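Putative membrane protein (Corynebacterium diphtheriae NCTC 13129, PDB 3C8I) is of unknown function; this chain is the C-terminal part of a predicted membrane protein and carries most or all of its DUF3239 family region. Local coordinates at residues B[78-81]-B[87-90]; B[129-132]-B[138-141]; B[35-40]-B[44-49]. All blocks are in the same frame, centred on the assembly; numbering follows the deposited sequence.

In the fold
All three contacts reach one antiparallel sheet, their centres about 12 to 15 Å from that of the chain. Contacts 1 and 3 lie within it as the turn ends of two hairpins and rest on backbone hydrogen bonds: contact 1 joins strands 70-80 and 88-95 through a beta bulge, contact 3 joins strands 29-36 and 47-54 with an asparagine carboxamide added. Contact 2 is smaller and apolar, a short helix against strand 138-140. Half the touching residues of contact 1 are buried, a third in contact 3, and in contact 2 Val131 alone. Probable hydrogen bonds join Leu139 O to Leu49 N (contacts 2 and 3) and Thr37 O to Trp88 N (contacts 3 and 1).

Contact 1: residues B[78-81]-B[87-90]; sequences GQRS and SWDQ
Gln79 pairs with two successive residues of the opposing strand, Asp89 and Gln90, which makes a classic beta bulge. Its carbonyl O accepts from Asp89 N at 2.8 Å and more weakly from Gln90 N, while Gln79 N donates to Gln90 O at 2.9 Å. One residue is thereby gained, and Arg80 faces Trp88 as a non-hydrogen-bonded pair whose side chains diverge. Ser81 N then closes the ladder on Ser87 O, 2.9 Å away and nearly straight at 165°. At Gly78 the bare backbone comes close to its neighbours: Gly78 CA lies 3.1 Å from Gln90 O, and Gly78 O 3.5 Å from Trp88 CZ3. The ring's CE3-CZ3 edge lies along the 78-79 backbone, with Gln79 C in its plane, and Arg80 lays its CG 3.9 Å from Trp88 CZ3. With CG of Gln90 anti to its backbone N (chi1 -173°) and both chains bent at chi2, Gln79 and Gln90 run side by side, amide planes 19° apart; both NE2 atoms donate to one water, at 3.1 Å from Gln79 NE2. Long amides suit this buried pair because they can share a water while Gln90 OE1 turns to Ser92. Further out, Asn84 in the connecting loop holds Ser87 OG. Ala107 of a second subunit packs on both glutamines, while the backbone of Trp88 bonds to Thr37, just past strand 29-36.

Contact 2: residues B[129-132]-B[138-141]; sequences DQVR and LLEL
Leu139 turns its side chain toward the short helix 128-132 and packs against Val131 and Gln130 mainly through carbon, with no hydrogen bond across. Its CB lies 3.9 Å from Val131 CG2, and its CD2 methyl reaches 3.8 Å from Gln130 CB, so the leucine touches two successive helical residues. The first torsion of Leu139 sets CG opposite the backbone N (chi1 -176°); CD2 continues the extended line of CA, CB and CG to Gln130, while CD1 is the branch that bends off. Val131 divides its methyls between the two strand residues: CG2 goes to Leu139, while CG1, anti to its own N (chi1 -179°), comes within 4.0 Å of Leu138 N. A branched side chain suits this buried position, since its two methyls spread along the strand and it also meets Leu49 and Thr51 of strand 47-54. Gln130 is exposed and contributes its aliphatic root to the contact; its chain is extended beyond CG, and OE1 passes 4.0 Å from Leu139 CD2. Away from the strand, Arg132 NH2 forms a salt bridge with Asp129 OD1 at 3.3 Å, an almost straight bond on the syn side though tilted out of the carboxylate plane. Arg132 has a second acidic partner in Glu23. Thr134 OG1 bonds to both Val131 O and Leu138 N, linking the two segments through the loop between them. The whole is a helix-loop-strand connection: the chain leaves a short helix and returns as an outermost strand of an antiparallel sheet, pairing with strand 47-54.

Contact 3: residues B[35-40]-B[44-49]; sequences VNTNVD and PPRWAL
The Trp47 ring carries Pro45 CB on one face, 3.7 Å above the plane and offset toward the rim, while Val35 O sits at its edge, 3.4 Å from CE3. The Asn36 carboxamide is gripped from both faces: Arg46 N, at 2.9 Å, and Asn38 N, at 3.0 Å, reach OD1 from opposite sides of its plane. The bond from Asn38 N forms an Asx turn. With CG anti to the backbone N (chi1 180°), this asparagine extends across to the loop residues Pro45 and Arg46 that lead into strand 47-54; its short amide can thus both shape the turn and bridge the hairpin. On one side of Asn36 along the chain, Thr37 N donates to Arg46 O at 2.8 Å; on the other, Val35 N bonds to Ala48 O and Ala48 N to Val35 O, 2.8 Å each. A small Ala48 fits here, since its CB already presses on Thr37 CG2 at 3.5 Å. This end of the hairpin of strands 29-36 and 47-54 lies between neighbours: Leu138 of strand 138-140 packs on Val35, Thr37 and Ala48, Ile91 of strand 88-95 touches Val35, and Gln117 of helix 115-124 meets Trp47.

Contact 1: residues B[78-81]-B[87-90]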
loop_
_atom_site.group_PDB
_atom_site.type_symbol
_atom_site.label_atom_id
_atom_site.label_comp_id
_atom_site.label_asym_id
_atom_site.label_seq_id
_atom_site.Cartn_x
_atom_site.Cartn_y
_atom_site.Cartn_z
ATOM N N GLY B 78 -7.214 -10.234 2.709
ATOM C CA GLY B 78 -6.434 -10.403 3.915
ATOM C C GLY B 78 -5.050 -10.957 3.641
ATOM O O GLY B 78 -4.798 -11.466 2.551
ATOM N N GLN B 79 -4.175 -10.885 4.631
ATOM C CA GLN B 79 -2.831 -11.418 4.509
ATOM C C GLN B 79 -2.598 -12.407 5.616
ATOM O O GLN B 79 -2.972 -12.161 6.765
ATOM C CB GLN B 79 -1.771 -10.296 4.562
ATOM C CG GLN B 79 -2.036 -9.150 3.546
ATOM C CD GLN B 79 -2.212 -9.617 2.120
ATOM O OE1 GLN B 79 -1.582 -10.573 1.684
ATOM N NE2 GLN B 79 -3.073 -8.928 1.376
ATOM N N ARG B 80 -1.958 -13.521 5.264
ATOM C CA ARG B 80 -1.704 -14.613 6.206
ATOM C C ARG B 80 -0.666 -14.272 7.262
ATOM O O ARG B 80 0.261 -13.495 7.021
ATOM C CB ARG B 80 -1.291 -15.889 5.446
ATOM C CG ARG B 80 -2.489 -16.571 4.793
ATOM C CD ARG B 80 -2.093 -17.580 3.696
ATOM N NE ARG B 80 -3.261 -17.933 2.873
ATOM C CZ ARG B 80 -4.089 -18.961 3.104
ATOM N NH1 ARG B 80 -3.879 -19.800 4.119
ATOM N NH2 ARG B 80 -5.129 -19.162 2.292
ATOM N N SER B 81 -0.821 -14.864 8.444
ATOM C CA SER B 81 0.163 -14.711 9.507
ATOM C C SER B 81 1.396 -15.553 9.158
ATOM O O SER B 81 1.275 -16.608 8.515
ATOM C CB SER B 81 -0.405 -15.156 10.849
ATOM O OG SER B 81 -0.728 -16.523 10.782
ATOM N N SER B 87 -4.384 -18.494 10.164
ATOM C CA SER B 87 -4.877 -17.166 10.576
ATOM C C SER B 87 -4.500 -16.044 9.616
ATOM O O SER B 87 -3.411 -16.068 9.044
ATOM C CB SER B 87 -4.328 -16.782 11.942
ATOM O OG SER B 87 -4.675 -17.741 12.910
ATOM N N TRP B 88 -5.405 -15.077 9.468
ATOM C CA TRP B 88 -5.105 -13.779 8.832
ATOM C C TRP B 88 -4.522 -12.857 9.874
ATOM O O TRP B 88 -5.035 -12.776 10.991
ATOM C CB TRP B 88 -6.364 -13.131 8.277
ATOM C CG TRP B 88 -7.178 -13.974 7.358
ATOM C CD1 TRP B 88 -8.402 -14.518 7.618
ATOM C CD2 TRP B 88 -6.851 -14.332 6.021
ATOM N NE1 TRP B 88 -8.847 -15.212 6.522
ATOM C CE2 TRP B 88 -7.906 -15.118 5.527
ATOM C CE3 TRP B 88 -5.752 -14.063 5.183
ATOM C CZ2 TRP B 88 -7.904 -15.650 4.233
ATOM C CZ3 TRP B 88 -5.749 -14.592 3.892
ATOM C CH2 TRP B 88 -6.821 -15.371 3.430
ATOM N N ASP B 89 -3.423 -12.192 9.533
ATOM C CA ASP B 89 -2.827 -11.180 10.418
ATOM C C ASP B 89 -3.205 -9.737 10.008
ATOM O O ASP B 89 -2.974 -8.788 10.746
ATOM C CB ASP B 89 -1.305 -11.366 10.508
ATOM C CG ASP B 89 -0.872 -12.121 11.783
ATOM O OD1 ASP B 89 -1.751 -12.661 12.498
ATOM O OD2 ASP B 89 0.342 -12.184 12.085
ATOM N N GLN B 90 -3.833 -9.611 8.859
ATOM C CA GLN B 90 -4.320 -8.341 8.343
ATOM C C GLN B 90 -5.566 -8.619 7.541
ATOM O O GLN B 90 -5.596 -9.592 6.798
ATOM C CB GLN B 90 -3.250 -7.684 7.443
ATOM C CG GLN B 90 -3.591 -6.243 6.965
ATOM C CD GLN B 90 -4.535 -6.171 5.796
ATOM O OE1 GLN B 90 -5.262 -5.171 5.641
ATOM N NE2 GLN B 90 -4.562 -7.191 4.976
HETATM O O HOH W 1 -5.144 -6.860 2.503
#

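Contact 2: residues B[129-132]-B[138-141]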
loop_
_atom_site.group_PDB
_atom_site.type_symbol
_atom_site.label_atom_id
_atom_site.label_comp_id
_atom_site.label_asym_id
_atom_site.label_seq_id
_atom_site.Cartn_x
_atom_site.Cartn_y
_atom_site.Cartn_z
ATOM N N ASP B 129 -8.452 2.947 20.071
ATOM C CA ASP B 129 -7.045 3.280 20.261
ATOM C C ASP B 129 -6.210 2.034 20.501
ATOM O O ASP B 129 -5.135 1.945 19.966
ATOM C CB ASP B 129 -6.886 4.351 21.342
ATOM C CG ASP B 129 -7.415 5.704 20.870
ATOM O OD1 ASP B 129 -6.880 6.220 19.854
ATOM O OD2 ASP B 129 -8.379 6.232 21.477
ATOM N N GLN B 130 -6.726 1.052 21.245
ATOM C CA GLN B 130 -6.065 -0.256 21.333
ATOM C C GLN B 130 -5.840 -0.869 19.939
ATOM O O GLN B 130 -4.730 -1.324 19.629
ATOM C CB GLN B 130 -6.869 -1.226 22.196
ATOM C CG GLN B 130 -6.899 -0.906 23.689
ATOM C CD GLN B 130 -7.813 -1.871 24.446
ATOM O OE1 GLN B 130 -7.710 -3.100 24.293
ATOM N NE2 GLN B 130 -8.725 -1.321 25.242
ATOM N N VAL B 131 -6.878 -0.860 19.090
ATOM C CA VAL B 131 -6.742 -1.431 17.727
ATOM C C VAL B 131 -5.691 -0.691 16.937
ATOM O O VAL B 131 -4.839 -1.302 16.281
ATOM C CB VAL B 131 -8.054 -1.414 16.899
ATOM C CG1 VAL B 131 -7.800 -2.061 15.520
ATOM C CG2 VAL B 131 -9.147 -2.124 17.635
ATOM N N ARG B 132 -5.722 0.634 17.008
ATOM C CA ARG B 132 -4.726 1.412 16.270
ATOM C C ARG B 132 -3.311 1.268 16.856
ATOM O O ARG B 132 -2.361 1.648 16.191
ATOM C CB ARG B 132 -5.136 2.888 16.162
ATOM C CG ARG B 132 -6.390 3.086 15.297
ATOM C CD ARG B 132 -6.582 4.532 14.853
ATOM N NE ARG B 132 -6.916 5.431 15.952
ATOM C CZ ARG B 132 -7.474 6.635 15.811
ATOM N NH1 ARG B 132 -7.770 7.117 14.613
ATOM N NH2 ARG B 132 -7.739 7.370 16.887
ATOM N N LEU B 138 -5.468 -4.533 13.498
ATOM C CA LEU B 138 -6.247 -5.727 13.747
ATOM C C LEU B 138 -5.946 -6.177 15.170
ATOM O O LEU B 138 -4.789 -6.404 15.529
ATOM C CB LEU B 138 -5.897 -6.826 12.734
ATOM C CG LEU B 138 -6.701 -8.128 12.740
ATOM C CD1 LEU B 138 -8.091 -7.911 12.237
ATOM C CD2 LEU B 138 -5.999 -9.207 11.856
ATOM N N LEU B 139 -6.981 -6.256 15.987
ATOM C CA LEU B 139 -6.851 -6.633 17.405
ATOM C C LEU B 139 -7.773 -7.811 17.675
ATOM O O LEU B 139 -8.983 -7.696 17.527
ATOM C CB LEU B 139 -7.248 -5.456 18.314
ATOM C CG LEU B 139 -7.091 -5.602 19.841
ATOM C CD1 LEU B 139 -5.621 -5.517 20.231
ATOM C CD2 LEU B 139 -7.922 -4.548 20.613
ATOM N N GLU B 140 -7.210 -8.941 18.075
ATOM C CA GLU B 140 -8.034 -10.081 18.421
ATOM C C GLU B 140 -8.776 -9.804 19.723
ATOM O O GLU B 140 -8.238 -9.165 20.622
ATOM C CB GLU B 140 -7.221 -11.389 18.447
ATOM C CG GLU B 140 -6.978 -11.910 17.010
ATOM C CD GLU B 140 -6.336 -13.300 16.924
ATOM O OE1 GLU B 140 -5.904 -13.834 17.977
ATOM O OE2 GLU B 140 -6.251 -13.843 15.786
ATOM N N LEU B 141 -10.052 -10.190 19.759
ATOM C CA LEU B 141 -10.806 -10.229 21.002
ATOM C C LEU B 141 -10.484 -11.543 21.706
ATOM O O LEU B 141 -10.877 -11.741 22.860
ATOM C CB LEU B 141 -12.317 -10.118 20.762
ATOM C CG LEU B 141 -12.871 -8.890 20.033
ATOM C CD1 LEU B 141 -14.385 -8.990 19.933
ATOM C CD2 LEU B 141 -12.472 -7.611 20.735
#

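Contact 3: residues B[35-40]-B[44-49]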
loop_
_atom_site.group_PDB
_atom_site.type_symbol
_atom_site.label_atom_id
_atom_site.label_comp_id
_atom_site.label_asym_id
_atom_site.label_seq_id
_atom_site.Cartn_x
_atom_site.Cartn_y
_atom_site.Cartn_z
ATOM N N VAL B 35 -14.342 -8.963 12.461
ATOM C CA VAL B 35 -13.885 -9.937 11.486
ATOM C C VAL B 35 -13.402 -11.246 12.145
ATOM O O VAL B 35 -13.044 -11.301 13.337
ATOM C CB VAL B 35 -12.752 -9.352 10.573
ATOM C CG1 VAL B 35 -13.290 -8.239 9.658
ATOM C CG2 VAL B 35 -11.544 -8.881 11.379
ATOM N N ASN B 36 -13.431 -12.310 11.355
ATOM C CA ASN B 36 -12.989 -13.618 11.770
ATOM C C ASN B 36 -11.600 -13.841 11.221
ATOM O O ASN B 36 -11.422 -13.856 10.007
ATOM C CB ASN B 36 -13.942 -14.675 11.207
ATOM C CG ASN B 36 -13.564 -16.106 11.584
ATOM O OD1 ASN B 36 -12.639 -16.361 12.349
ATOM N ND2 ASN B 36 -14.327 -17.050 11.054
ATOM N N THR B 37 -10.617 -14.015 12.094
ATOM C CA THR B 37 -9.232 -14.211 11.627
ATOM C C THR B 37 -8.884 -15.637 11.192
ATOM O O THR B 37 -7.765 -15.878 10.697
ATOM C CB THR B 37 -8.182 -13.708 12.637
ATOM O OG1 THR B 37 -8.174 -14.537 13.794
ATOM C CG2 THR B 37 -8.453 -12.294 13.046
ATOM N N ASN B 38 -9.806 -16.587 11.343
ATOM C CA ASN B 38 -9.561 -17.954 10.836
ATOM C C ASN B 38 -9.603 -18.014 9.319
ATOM O O ASN B 38 -10.553 -17.536 8.703
ATOM C CB ASN B 38 -10.602 -18.963 11.377
ATOM C CG ASN B 38 -10.407 -19.280 12.836
ATOM O OD1 ASN B 38 -9.297 -19.179 13.365
ATOM N ND2 ASN B 38 -11.492 -19.705 13.510
ATOM N N VAL B 39 -8.595 -18.637 8.716
ATOM C CA VAL B 39 -8.624 -18.858 7.275
ATOM C C VAL B 39 -9.758 -19.831 6.905
ATOM O O VAL B 39 -10.466 -19.599 5.924
ATOM C CB VAL B 39 -7.244 -19.281 6.727
ATOM C CG1 VAL B 39 -7.354 -19.669 5.258
ATOM C CG2 VAL B 39 -6.236 -18.118 6.910
ATOM N N ASP B 40 -9.986 -20.851 7.749
ATOM C CA ASP B 40 -11.129 -21.766 7.578
ATOM C C ASP B 40 -12.393 -21.251 8.264
ATOM O O ASP B 40 -12.479 -21.261 9.505
ATOM C CB ASP B 40 -10.783 -23.142 8.120
ATOM C CG ASP B 40 -11.892 -24.179 7.886
ATOM O OD1 ASP B 40 -13.073 -23.832 7.651
ATOM O OD2 ASP B 40 -11.558 -25.366 7.962
ATOM N N PRO B 44 -15.202 -22.615 14.643
ATOM C CA PRO B 44 -15.694 -21.533 15.494
ATOM C C PRO B 44 -14.839 -20.284 15.261
ATOM O O PRO B 44 -13.606 -20.400 15.203
ATOM C CB PRO B 44 -15.473 -22.058 16.910
ATOM C CG PRO B 44 -15.431 -23.547 16.771
ATOM C CD PRO B 44 -14.785 -23.786 15.434
ATOM N N PRO B 45 -15.486 -19.116 15.088
ATOM C CA PRO B 45 -14.752 -17.939 14.655
ATOM C C PRO B 45 -13.804 -17.390 15.712
ATOM O O PRO B 45 -14.047 -17.515 16.930
ATOM C CB PRO B 45 -15.849 -16.919 14.339
ATOM C CG PRO B 45 -17.061 -17.381 15.078
ATOM C CD PRO B 45 -16.932 -18.861 15.246
ATOM N N ARG B 46 -12.727 -16.798 15.224
ATOM C CA ARG B 46 -11.752 -16.155 16.054
ATOM C C ARG B 46 -11.902 -14.660 15.820
ATOM O O ARG B 46 -11.382 -14.110 14.832
ATOM C CB ARG B 46 -10.365 -16.644 15.681
ATOM C CG ARG B 46 -9.312 -16.067 16.574
ATOM C CD ARG B 46 -8.115 -17.001 16.708
ATOM N NE ARG B 46 -8.219 -17.824 17.891
ATOM C CZ ARG B 46 -8.074 -17.382 19.137
ATOM N NH1 ARG B 46 -7.832 -16.087 19.390
ATOM N NH2 ARG B 46 -8.192 -18.243 20.148
ATOM N N TRP B 47 -12.664 -14.009 16.697
ATOM C CA TRP B 47 -13.090 -12.644 16.423
ATOM C C TRP B 47 -11.977 -11.641 16.624
ATOM O O TRP B 47 -11.154 -11.780 17.515
ATOM C CB TRP B 47 -14.295 -12.247 17.281
ATOM C CG TRP B 47 -15.549 -13.000 16.958
ATOM C CD1 TRP B 47 -16.249 -13.813 17.803
ATOM C CD2 TRP B 47 -16.262 -13.017 15.710
ATOM N NE1 TRP B 47 -17.346 -14.335 17.158
ATOM C CE2 TRP B 47 -17.379 -13.859 15.877
ATOM C CE3 TRP B 47 -16.064 -12.410 14.476
ATOM C CZ2 TRP B 47 -18.287 -14.108 14.851
ATOM C CZ3 TRP B 47 -16.973 -12.655 13.459
ATOM C CH2 TRP B 47 -18.071 -13.488 13.659
ATOM N N ALA B 48 -11.985 -10.612 15.793
ATOM C CA ALA B 48 -11.054 -9.506 15.891
ATOM C C ALA B 48 -11.716 -8.216 15.390
ATOM O O ALA B 48 -12.756 -8.248 14.699
ATOM C CB ALA B 48 -9.768 -9.804 15.100
ATOM N N LEU B 49 -11.106 -7.102 15.752
ATOM C CA LEU B 49 -11.524 -5.780 15.321
ATOM C C LEU B 49 -10.513 -5.277 14.306
ATOM O O LEU B 49 -9.302 -5.328 14.550
ATOM C CB LEU B 49 -11.573 -4.827 16.519
ATOM C CG LEU B 49 -12.437 -5.329 17.681
ATOM C CD1 LEU B 49 -12.197 -4.496 18.933
ATOM C CD2 LEU B 49 -13.946 -5.385 17.259
#